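Local coordinates for Pol protein (Human T-cell leukemia virus type I, PDB 6TJU) that supplies the viral integrase, whose SH3-like C-terminal domain probably binds DNA during integration of the viral genome, at residues H11-K16 against R54-A59. Residues are numbered along the deposited sequence; the frame is centred on the assembly and turned at random.
Sequences HWYYFK and RLLKRA
Strands 12-15 and 56-59, the first and last of the SH3-like barrel of the integrase C-terminal domain, pair antiparallel with Tyr14 opposite Lys57 and Tyr13 opposite Arg58. Lys57 N donates to Tyr14 O at 3.0 Å, while the return bond from Tyr14 N to Lys57 O is weak, bent to 128° at the hydrogen. Beyond this pair, Lys16 N donates to Leu55 O at 3.0 Å, and at the other end Ala59 N donates to Trp12 O. On the inner face, Leu56 sets its CD1 methyl over the ring of Tyr13, a CH-pi contact of 4.1 Å to the centroid, and its CD2 methyl against Phe15 CB at 3.6 Å. These three side chains are buried in the barrel core, where Ala39 and Ile41 of strand 38-42 pack against them, and the Tyr13 hydroxyl is hydrogen-bonded to Glu34. On the opposite face, Tyr14 CE2 lies 4.0 Å from Ala59 CB. Arg58 begins on the Tyr13 side but, with CG anti to the backbone N (chi1 174°) and a bend at chi2, carries its guanidinium back to His11. The two flat groups stack with planes 16° apart, NH2 sitting over the middle of the imidazole; this close cation would probably disfavour protonation of His11. A water sits at the same end: it accepts from Trp12 N at 2.7 Å and weakly from Arg58 NE, and donates to Ala59 O, bridging the strands where the first one begins.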
# COMPACT_ATOMS: atom_id res chain seq x y z
N HIS A 11 -4.40 1.20 8.19
CA HIS A 11 -4.75 2.02 7.01
C HIS A 11 -4.63 1.19 5.72
O HIS A 11 -3.79 0.29 5.64
CB HIS A 11 -3.92 3.29 6.98
CG HIS A 11 -4.04 4.10 8.23
ND1 HIS A 11 -3.06 5.01 8.59
CD2 HIS A 11 -4.99 4.13 9.20
CE1 HIS A 11 -3.42 5.60 9.71
NE2 HIS A 11 -4.60 5.07 10.11
N TRP A 12 -5.48 1.49 4.75
CA TRP A 12 -5.60 0.79 3.45
C TRP A 12 -5.20 1.76 2.35
O TRP A 12 -5.65 2.90 2.37
CB TRP A 12 -7.02 0.30 3.21
CG TRP A 12 -7.43 -0.75 4.18
CD1 TRP A 12 -7.50 -0.63 5.54
CD2 TRP A 12 -7.75 -2.10 3.88
NE1 TRP A 12 -7.88 -1.81 6.09
CE2 TRP A 12 -8.04 -2.74 5.10
CE3 TRP A 12 -7.82 -2.83 2.71
CZ2 TRP A 12 -8.42 -4.07 5.17
CZ3 TRP A 12 -8.24 -4.13 2.77
CH2 TRP A 12 -8.51 -4.74 3.98
N TYR A 13 -4.45 1.26 1.37
CA TYR A 13 -3.90 2.12 0.33
C TYR A 13 -3.96 1.49 -1.04
O TYR A 13 -3.56 0.32 -1.25
CB TYR A 13 -2.43 2.50 0.58
CG TYR A 13 -2.12 3.18 1.87
CD1 TYR A 13 -2.10 4.56 1.96
CD2 TYR A 13 -1.69 2.45 2.96
CE1 TYR A 13 -1.78 5.20 3.14
CE2 TYR A 13 -1.35 3.06 4.13
CZ TYR A 13 -1.39 4.45 4.23
OH TYR A 13 -1.01 5.05 5.42
N TYR A 14 -4.36 2.30 -2.00
CA TYR A 14 -3.94 2.13 -3.41
C TYR A 14 -2.42 2.38 -3.47
O TYR A 14 -1.91 3.23 -2.74
CB TYR A 14 -4.67 3.09 -4.34
CG TYR A 14 -6.17 2.92 -4.44
CD1 TYR A 14 -6.74 1.99 -5.31
CD2 TYR A 14 -7.03 3.71 -3.68
CE1 TYR A 14 -8.11 1.89 -5.46
CE2 TYR A 14 -8.42 3.60 -3.80
CZ TYR A 14 -8.96 2.68 -4.69
OH TYR A 14 -10.31 2.50 -4.82
N PHE A 15 -1.72 1.65 -4.33
CA PHE A 15 -0.26 1.74 -4.45
C PHE A 15 0.18 1.56 -5.91
O PHE A 15 -0.50 0.85 -6.70
CB PHE A 15 0.44 0.78 -3.45
CG PHE A 15 0.34 -0.68 -3.77
CD1 PHE A 15 -0.78 -1.41 -3.36
CD2 PHE A 15 1.32 -1.34 -4.50
CE1 PHE A 15 -0.91 -2.75 -3.67
CE2 PHE A 15 1.17 -2.68 -4.84
CZ PHE A 15 0.06 -3.38 -4.42
N LYS A 16 1.31 2.20 -6.23
CA LYS A 16 2.12 1.93 -7.44
C LYS A 16 3.49 1.45 -6.98
O LYS A 16 3.94 1.85 -5.90
CB LYS A 16 2.17 3.19 -8.32
CG LYS A 16 0.88 3.43 -9.07
CD LYS A 16 0.90 4.61 -10.01
CE LYS A 16 -0.42 4.67 -10.76
NZ LYS A 16 -0.49 5.79 -11.73
N ARG A 54 4.39 9.19 -1.83
CA ARG A 54 4.05 9.79 -3.13
C ARG A 54 3.47 8.69 -4.02
O ARG A 54 2.75 9.06 -4.92
CB ARG A 54 5.26 10.52 -3.74
CG ARG A 54 6.36 9.60 -4.22
CD ARG A 54 7.40 10.36 -5.00
NE ARG A 54 8.13 9.33 -5.71
CZ ARG A 54 9.06 8.58 -5.13
NH1 ARG A 54 9.44 8.81 -3.87
NH2 ARG A 54 9.63 7.61 -5.84
N LEU A 55 3.73 7.41 -3.78
CA LEU A 55 3.13 6.30 -4.57
C LEU A 55 1.96 5.60 -3.85
O LEU A 55 1.64 4.43 -4.21
CB LEU A 55 4.26 5.35 -4.94
CG LEU A 55 5.33 6.00 -5.80
CD1 LEU A 55 6.51 5.07 -5.93
CD2 LEU A 55 4.82 6.41 -7.18
N LEU A 56 1.32 6.31 -2.92
CA LEU A 56 0.16 5.80 -2.15
C LEU A 56 -1.02 6.75 -2.25
O LEU A 56 -0.83 7.97 -2.38
CB LEU A 56 0.50 5.62 -0.68
CG LEU A 56 1.58 4.59 -0.39
CD1 LEU A 56 1.84 4.56 1.11
CD2 LEU A 56 1.13 3.23 -0.89
N LYS A 57 -2.20 6.16 -2.18
CA LYS A 57 -3.45 6.93 -1.98
C LYS A 57 -4.23 6.22 -0.89
O LYS A 57 -4.46 5.01 -1.00
CB LYS A 57 -4.26 7.09 -3.28
CG LYS A 57 -3.62 7.89 -4.40
CD LYS A 57 -3.62 9.38 -4.20
CE LYS A 57 -2.98 10.05 -5.39
NZ LYS A 57 -2.99 11.53 -5.24
N ARG A 58 -4.62 6.97 0.14
CA ARG A 58 -5.39 6.49 1.31
C ARG A 58 -6.85 6.17 0.91
O ARG A 58 -7.65 7.10 0.59
CB ARG A 58 -5.25 7.56 2.40
CG ARG A 58 -6.09 7.30 3.63
CD ARG A 58 -5.62 6.09 4.36
NE ARG A 58 -6.17 6.13 5.69
CZ ARG A 58 -5.68 6.86 6.68
NH1 ARG A 58 -4.63 7.63 6.49
NH2 ARG A 58 -6.26 6.82 7.87
N ALA A 59 -7.22 4.90 0.99
CA ALA A 59 -8.60 4.43 0.77
C ALA A 59 -9.34 4.44 2.10
O ALA A 59 -8.68 4.43 3.11
CB ALA A 59 -8.59 3.05 0.16
O HOH W 1 -7.49 3.23 5.45